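Local coordinates for hypothetical protein (Pseudomonas aeruginosa, PDB 2H9F), which is probably a PrpF-family isomerase that acts on methylaconitate, at residues Asp130-Val135 with Ile147-Val152; Phe170-Ile175 with Ser378-Ile383. All blocks are in the same frame, centred on the assembly; numbering follows the deposited sequence.

Interaction 1. Residues Asp130-Val135 with Ile147-Val152; sequences DGICEV and IAHVPV
Cys133 and Val150 form the middle of five antiparallel pairs between 131-135 and 148-152 and bond to each other twice: Cys133 N reaches Val150 O at 2.8 Å, nearly straight, and Val150 N returns to Cys133 O. Val135 with Ala148 and Gly131 with Val152 repeat this hydrogen-bonded pairing, the former with Val135 N 2.8 Å from Ala148 O. Beyond the last pair, a water donates a hydrogen bond to Asp130 OD1 (3.0 Å) and a weak one to Val152 O; Asp130 OD1 also accepts from Gly154 N.

Glycine suits position 131, whose phi of 159° and psi of -133° would press a beta carbon against Asp130 O. Pro151 sits opposite Ile132 in a non-hydrogen-bonded pair, where the strand 131-135 asks for no N-H from it, so the ring costs this pairing nothing.

The two faces differ. On one, Val135 CG2 lies 4.0 Å from Val150 CG2 and Cys133 CB 3.9 Å from Val152 CG2; these small, branched or thiol side chains suit a buried layer, and Cys133, Val135 and Val150 all rest on Leu117 of helix 106-118. On the other, Ile132 divides its branches: CG2, anti to the backbone N, comes to the edge of the His149 ring, 3.7 Å from His149 CB, while CD1 lies 3.8 Å from Pro151 CB. Glu134 extends past Ile147, its CG 3.4 Å from Ile147 CG2, and its OE1 forms a salt bridge with Arg126.

Backbone bonds thus satisfy the polar main chain between the strands. Within these segments the face with Cys133, Val135, Ala148, Val150 and Val152 is buried and partly covered by helix 106-118, while that with Ile132, Glu134, His149 and Pro151 is more open and mixed in character.

Interaction 2. Residues Phe170-Ile175 with Ser378-Ile383; sequences FPAAEI and SRSARI
Ser378 and Glu174 open a contact in which a loop runs into strand 175-180 and pairs antiparallel with strand 369-386, consistent with the diaminopimelate-epimerase-like fold of the PrpF family, where curved strands wrap a central helix. Ser378 OG, anti to its own carbonyl carbon (chi1 -71°), donates a short 2.5 Å bond to Glu174 OE2. The extended glutamate chain carries the carboxylate to the hydroxyl, which meets the lone pair turned away from OE1. A small serine suits this buried place, since it lets the acid come close to the strand.

Arg379 forms the one beta bridge, a hydrogen-bonded pair with Ile175: Ile175 N lies 2.8 Å from Arg379 O, and Arg379 N lies 2.9 Å from Ile175 O, both nearly straight. Its side chain reaches Asn107 and Thr110 of helix 106-118.

Beyond Ser380 the two segments diverge. Its CB lies 3.2 Å from Ala173 O and 4.0 Å from Ala172 CB, distances that small side chains permit, while its OG, lodged between the backbone N and carbonyl carbon, is hydrogen-bonded to Arg16 NH1.

Ala381 is joined to the loop through water: its N donates over 3.0 Å to a water that in turn donates to Ala173 O, so a single solvent molecule replaces a direct backbone bond. The methyl of Ala381 meets Ile175 CD1 at 4.0 Å, an apolar patch beside that water.

Farther on, Arg382 crosses to the dimer partner, its NH1 in a salt bridge with Asp60 OD1 of the second subunit and its NH2 bonded to Gln7 OE1 of that subunit.

In the fold
From the N terminus, the chain first reaches interaction 1, a local hairpin in which strand 131-139 turns back into strand 144-153. It then passes through the loop holding 170-175, whose end starts strand 175-180. Interaction 2 closes only some 200 residues later, when 378-383 of the long strand 369-386 returns to this loop. The two contacts follow in series, neither nested nor crossed. They touch directly: Pro151 packs on Ala173, Glu174 and Ile175, and strand 175-180 pairs with 144-153 on one side and 369-386 on the other. The hairpin is thereby joined to the long strand 369-386 near the C terminus, and both contacts place side chains against helix 106-118.

Interaction 1. Residues Asp130-Val135 with Ile147-Val152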
ATOM      1  N   ASP A 130      28.582  19.661  11.482  1.00 31.49           N
ATOM      2  CA  ASP A 130      27.725  20.293  10.503  1.00 31.69           C
ATOM      3  C   ASP A 130      28.428  20.258   9.165  1.00 30.72           C
ATOM      4  O   ASP A 130      29.538  20.709   9.048  1.00 32.40           O
ATOM      5  CB  ASP A 130      27.408  21.721  10.921  1.00 33.08           C
ATOM      6  CG  ASP A 130      26.589  21.790  12.215  1.00 38.07           C
ATOM      7  OD1 ASP A 130      25.411  21.379  12.210  1.00 38.11           O
ATOM      8  OD2 ASP A 130      27.137  22.236  13.249  1.00 43.82           O
ATOM      9  N   GLY A 131      27.807  19.640   8.178  1.00 29.47           N
ATOM     10  CA  GLY A 131      28.344  19.643   6.830  1.00 28.32           C
ATOM     11  C   GLY A 131      27.803  18.512   6.023  1.00 28.79           C
ATOM     12  O   GLY A 131      26.618  18.246   6.071  1.00 29.20           O
ATOM     13  N   ILE A 132      28.691  17.799   5.326  1.00 27.78           N
ATOM     14  CA  ILE A 132      28.313  16.683   4.471  1.00 28.77           C
ATOM     15  C   ILE A 132      29.163  15.502   4.853  1.00 27.55           C
ATOM     16  O   ILE A 132      30.352  15.648   5.087  1.00 26.00           O
ATOM     17  CB  ILE A 132      28.524  16.969   2.970  1.00 31.89           C
ATOM     18  CG1 ILE A 132      27.617  18.134   2.499  1.00 33.67           C
ATOM     19  CG2 ILE A 132      28.202  15.770   2.146  1.00 28.67           C
ATOM     20  CD1 ILE A 132      26.149  17.769   2.510  1.00 38.66           C
ATOM     21  N   CYS A 133      28.517  14.355   4.990  1.00 28.73           N
ATOM     22  CA  CYS A 133      29.232  13.111   5.145  1.00 29.22           C
ATOM     23  C   CYS A 133      29.254  12.342   3.832  1.00 28.88           C
ATOM     24  O   CYS A 133      28.227  12.020   3.253  1.00 30.33           O
ATOM     25  CB  CYS A 133      28.589  12.300   6.264  1.00 30.12           C
ATOM     26  SG  CYS A 133      29.503  10.789   6.510  1.00 31.94           S
ATOM     27  N   GLU A 134      30.442  12.040   3.351  1.00 31.03           N
ATOM     28  CA  GLU A 134      30.586  11.231   2.169  1.00 31.95           C
ATOM     29  C   GLU A 134      30.475   9.771   2.548  1.00 30.54           C
ATOM     30  O   GLU A 134      31.446   9.151   3.010  1.00 29.95           O
ATOM     31  CB  GLU A 134      31.944  11.532   1.550  1.00 33.38           C
ATOM     32  CG  GLU A 134      32.254  10.838   0.244  1.00 38.43           C
ATOM     33  CD  GLU A 134      33.692  11.107  -0.228  1.00 41.18           C
ATOM     34  OE1 GLU A 134      34.601  10.400   0.245  1.00 45.95           O
ATOM     35  OE2 GLU A 134      33.878  12.037  -1.052  1.00 53.56           O
ATOM     36  N   VAL A 135      29.293   9.200   2.352  1.00 30.05           N
ATOM     37  CA  VAL A 135      29.102   7.807   2.690  1.00 28.96           C
ATOM     38  C   VAL A 135      29.490   6.961   1.479  1.00 28.39           C
ATOM     39  O   VAL A 135      28.896   7.085   0.429  1.00 30.06           O
ATOM     40  CB  VAL A 135      27.658   7.497   3.123  1.00 29.14           C
ATOM     41  CG1 VAL A 135      27.547   6.040   3.512  1.00 25.97           C
ATOM     42  CG2 VAL A 135      27.222   8.400   4.264  1.00 27.75           C
ATOM     43  N   ILE A 147      28.459   6.733  -3.975  1.00 26.63           N
ATOM     44  CA  ILE A 147      28.833   7.723  -2.987  1.00 28.57           C
ATOM     45  C   ILE A 147      27.578   8.521  -2.757  1.00 27.36           C
ATOM     46  O   ILE A 147      26.977   8.998  -3.709  1.00 29.95           O
ATOM     47  CB  ILE A 147      29.919   8.711  -3.490  1.00 27.79           C
ATOM     48  CG1 ILE A 147      31.115   7.957  -4.061  1.00 31.47           C
ATOM     49  CG2 ILE A 147      30.334   9.645  -2.351  1.00 29.29           C
ATOM     50  CD1 ILE A 147      31.758   7.015  -3.120  1.00 30.33           C
ATOM     51  N   ALA A 148      27.170   8.589  -1.500  1.00 27.05           N
ATOM     52  CA  ALA A 148      26.034   9.367  -1.065  1.00 25.51           C
ATOM     53  C   ALA A 148      26.560  10.522  -0.206  1.00 25.81           C
ATOM     54  O   ALA A 148      27.199  10.320   0.833  1.00 30.09           O
ATOM     55  CB  ALA A 148      25.051   8.485  -0.283  1.00 24.87           C
ATOM     56  N   HIS A 149      26.284  11.740  -0.658  1.00 28.35           N
ATOM     57  CA  HIS A 149      26.676  12.927   0.050  1.00 28.51           C
ATOM     58  C   HIS A 149      25.527  13.320   0.939  1.00 29.17           C
ATOM     59  O   HIS A 149      24.562  13.956   0.491  1.00 30.84           O
ATOM     60  CB  HIS A 149      27.018  14.030  -0.942  1.00 30.44           C
ATOM     61  CG  HIS A 149      28.114  13.659  -1.901  1.00 29.43           C
ATOM     62  ND1 HIS A 149      29.431  13.974  -1.677  1.00 30.71           N
ATOM     63  CD2 HIS A 149      28.080  13.029  -3.097  1.00 35.09           C
ATOM     64  CE1 HIS A 149      30.164  13.531  -2.678  1.00 34.36           C
ATOM     65  NE2 HIS A 149      29.371  12.943  -3.548  1.00 31.40           N
ATOM     66  N   VAL A 150      25.619  12.937   2.208  1.00 29.01           N
ATOM     67  CA  VAL A 150      24.498  13.043   3.117  1.00 26.82           C
ATOM     68  C   VAL A 150      24.687  14.231   4.015  1.00 27.35           C
ATOM     69  O   VAL A 150      25.704  14.342   4.697  1.00 26.59           O
ATOM     70  CB  VAL A 150      24.356  11.729   3.968  1.00 27.59           C
ATOM     71  CG1 VAL A 150      23.208  11.851   4.966  1.00 27.20           C
ATOM     72  CG2 VAL A 150      24.137  10.571   3.085  1.00 26.13           C
ATOM     73  N   PRO A 151      23.709  15.160   4.037  1.00 28.24           N
ATOM     74  CA  PRO A 151      23.913  16.287   4.901  1.00 26.49           C
ATOM     75  C   PRO A 151      23.717  15.946   6.352  1.00 28.49           C
ATOM     76  O   PRO A 151      22.906  15.072   6.686  1.00 30.25           O
ATOM     77  CB  PRO A 151      22.845  17.281   4.423  1.00 27.85           C
ATOM     78  CG  PRO A 151      21.733  16.404   3.941  1.00 27.17           C
ATOM     79  CD  PRO A 151      22.416  15.229   3.331  1.00 28.60           C
ATOM     80  N   VAL A 152      24.419  16.685   7.197  1.00 28.78           N
ATOM     81  CA  VAL A 152      24.534  16.414   8.616  1.00 28.22           C
ATOM     82  C   VAL A 152      24.445  17.740   9.381  1.00 28.64           C
ATOM     83  O   VAL A 152      25.084  18.737   9.006  1.00 28.84           O
ATOM     84  CB  VAL A 152      25.857  15.722   8.928  1.00 28.84           C
ATOM     85  CG1 VAL A 152      26.112  15.652  10.454  1.00 27.69           C
ATOM     86  CG2 VAL A 152      25.919  14.337   8.256  1.00 27.92           C
TER
HETATM   87  O   HOH W   1      24.092  21.968   9.626  1.00 49.27           O

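Interaction 2. Residues Phe170-Ile175 with Ser378-Ile383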
ATOM      1  N   PHE A 170       6.264  15.233  -0.083  1.00 31.53           N
ATOM      2  CA  PHE A 170       6.745  16.384   0.699  1.00 31.59           C
ATOM      3  C   PHE A 170       8.255  16.590   0.495  1.00 28.62           C
ATOM      4  O   PHE A 170       8.993  15.640   0.340  1.00 32.89           O
ATOM      5  CB  PHE A 170       6.480  16.169   2.172  1.00 32.43           C
ATOM      6  CG  PHE A 170       5.036  15.892   2.501  1.00 32.40           C
ATOM      7  CD1 PHE A 170       4.145  16.936   2.680  1.00 37.17           C
ATOM      8  CD2 PHE A 170       4.583  14.597   2.621  1.00 36.48           C
ATOM      9  CE1 PHE A 170       2.828  16.681   2.985  1.00 39.19           C
ATOM     10  CE2 PHE A 170       3.259  14.336   2.889  1.00 35.61           C
ATOM     11  CZ  PHE A 170       2.394  15.382   3.092  1.00 30.94           C
ATOM     12  N   PRO A 171       8.697  17.837   0.491  1.00 31.42           N
ATOM     13  CA  PRO A 171      10.098  18.169   0.340  1.00 30.58           C
ATOM     14  C   PRO A 171      10.922  17.750   1.552  1.00 29.83           C
ATOM     15  O   PRO A 171      10.398  17.621   2.673  1.00 31.09           O
ATOM     16  CB  PRO A 171      10.094  19.700   0.143  1.00 29.83           C
ATOM     17  CG  PRO A 171       8.861  20.171   0.593  1.00 34.84           C
ATOM     18  CD  PRO A 171       7.863  19.047   0.594  1.00 29.17           C
ATOM     19  N   ALA A 172      12.197  17.506   1.303  1.00 30.67           N
ATOM     20  CA  ALA A 172      13.105  17.015   2.307  1.00 28.85           C
ATOM     21  C   ALA A 172      14.490  17.483   1.889  1.00 28.94           C
ATOM     22  O   ALA A 172      14.619  18.248   0.931  1.00 27.29           O
ATOM     23  CB  ALA A 172      13.007  15.511   2.433  1.00 27.59           C
ATOM     24  N   ALA A 173      15.517  17.057   2.616  1.00 27.95           N
ATOM     25  CA  ALA A 173      16.872  17.509   2.365  1.00 27.90           C
ATOM     26  C   ALA A 173      17.417  16.758   1.171  1.00 29.31           C
ATOM     27  O   ALA A 173      17.123  15.565   0.969  1.00 29.81           O
ATOM     28  CB  ALA A 173      17.709  17.230   3.596  1.00 25.21           C
ATOM     29  N   GLU A 174      18.236  17.441   0.386  1.00 28.13           N
ATOM     30  CA  GLU A 174      18.810  16.867  -0.834  1.00 28.83           C
ATOM     31  C   GLU A 174      19.997  16.004  -0.489  1.00 27.47           C
ATOM     32  O   GLU A 174      20.827  16.384   0.339  1.00 29.67           O
ATOM     33  CB  GLU A 174      19.228  18.008  -1.782  1.00 30.22           C
ATOM     34  CG  GLU A 174      19.822  17.532  -3.056  1.00 30.51           C
ATOM     35  CD  GLU A 174      20.174  18.673  -4.010  1.00 34.24           C
ATOM     36  OE1 GLU A 174      20.024  19.854  -3.618  1.00 35.10           O
ATOM     37  OE2 GLU A 174      20.544  18.397  -5.175  1.00 33.54           O
ATOM     38  N   ILE A 175      20.017  14.804  -1.051  1.00 28.00           N
ATOM     39  CA  ILE A 175      21.167  13.909  -0.985  1.00 27.26           C
ATOM     40  C   ILE A 175      21.605  13.705  -2.424  1.00 28.07           C
ATOM     41  O   ILE A 175      20.859  13.176  -3.244  1.00 29.08           O
ATOM     42  CB  ILE A 175      20.816  12.541  -0.388  1.00 27.85           C
ATOM     43  CG1 ILE A 175      20.384  12.723   1.071  1.00 27.33           C
ATOM     44  CG2 ILE A 175      22.015  11.619  -0.427  1.00 24.50           C
ATOM     45  CD1 ILE A 175      19.715  11.494   1.759  1.00 26.81           C
ATOM     46  N   SER A 378      20.216  13.665  -7.746  1.00 29.29           N
ATOM     47  CA  SER A 378      19.812  14.051  -6.416  1.00 28.89           C
ATOM     48  C   SER A 378      18.510  13.374  -6.028  1.00 31.39           C
ATOM     49  O   SER A 378      17.548  13.293  -6.820  1.00 30.57           O
ATOM     50  CB  SER A 378      19.594  15.562  -6.354  1.00 32.50           C
ATOM     51  OG  SER A 378      20.836  16.236  -6.425  1.00 35.90           O
ATOM     52  N   ARG A 379      18.472  12.897  -4.794  1.00 30.89           N
ATOM     53  CA  ARG A 379      17.248  12.313  -4.229  1.00 29.91           C
ATOM     54  C   ARG A 379      17.126  12.754  -2.798  1.00 29.73           C
ATOM     55  O   ARG A 379      17.814  13.699  -2.365  1.00 30.98           O
ATOM     56  CB  ARG A 379      17.323  10.790  -4.391  1.00 31.11           C
ATOM     57  CG  ARG A 379      17.212  10.415  -5.855  1.00 32.78           C
ATOM     58  CD  ARG A 379      17.021   8.979  -6.115  1.00 46.38           C
ATOM     59  NE  ARG A 379      16.723   8.841  -7.538  1.00 53.49           N
ATOM     60  CZ  ARG A 379      17.105   7.821  -8.325  1.00 60.31           C
ATOM     61  NH1 ARG A 379      17.847   6.789  -7.864  1.00 53.09           N
ATOM     62  NH2 ARG A 379      16.745   7.855  -9.616  1.00 63.23           N
ATOM     63  N   SER A 380      16.188  12.164  -2.073  1.00 28.54           N
ATOM     64  CA  SER A 380      16.029  12.485  -0.664  1.00 29.32           C
ATOM     65  C   SER A 380      15.596  11.219   0.021  1.00 28.20           C
ATOM     66  O   SER A 380      15.109  10.327  -0.634  1.00 29.29           O
ATOM     67  CB  SER A 380      14.991  13.571  -0.455  1.00 29.76           C
ATOM     68  OG  SER A 380      13.681  13.112  -0.749  1.00 28.10           O
ATOM     69  N   ALA A 381      15.749  11.186   1.338  1.00 31.06           N
ATOM     70  CA  ALA A 381      15.370  10.044   2.181  1.00 28.85           C
ATOM     71  C   ALA A 381      14.847  10.563   3.529  1.00 30.04           C
ATOM     72  O   ALA A 381      15.244  11.624   3.993  1.00 31.74           O
ATOM     73  CB  ALA A 381      16.522   9.192   2.412  1.00 29.41           C
ATOM     74  N   ARG A 382      13.959   9.814   4.168  1.00 28.98           N
ATOM     75  CA  ARG A 382      13.653  10.083   5.560  1.00 29.18           C
ATOM     76  C   ARG A 382      13.154   8.847   6.295  1.00 25.70           C
ATOM     77  O   ARG A 382      12.536   7.928   5.703  1.00 28.84           O
ATOM     78  CB  ARG A 382      12.598  11.204   5.715  1.00 30.01           C
ATOM     79  CG  ARG A 382      11.305  10.950   5.066  1.00 33.68           C
ATOM     80  CD  ARG A 382      10.321  12.177   5.225  1.00 36.20           C
ATOM     81  NE  ARG A 382       9.671  12.110   6.481  1.00 38.40           N
ATOM     82  CZ  ARG A 382       8.438  11.672   6.708  1.00 37.22           C
ATOM     83  NH1 ARG A 382       7.590  11.299   5.765  1.00 37.34           N
ATOM     84  NH2 ARG A 382       8.022  11.669   7.951  1.00 31.94           N
ATOM     85  N   ILE A 383      13.426   8.833   7.597  1.00 26.75           N
ATOM     86  CA  ILE A 383      12.909   7.807   8.478  1.00 26.24           C
ATOM     87  C   ILE A 383      11.424   8.023   8.709  1.00 27.19           C
ATOM     88  O   ILE A 383      10.991   9.138   9.050  1.00 24.99           O
ATOM     89  CB  ILE A 383      13.697   7.754   9.833  1.00 26.13           C
ATOM     90  CG1 ILE A 383      15.099   7.174   9.591  1.00 28.17           C
ATOM     91  CG2 ILE A 383      12.938   6.866  10.863  1.00 29.75           C
ATOM     92  CD1 ILE A 383      16.014   7.310  10.833  1.00 28.65           C
TER
HETATM   93  O   HOH W   2      16.821  13.681   2.635  1.00 28.83           O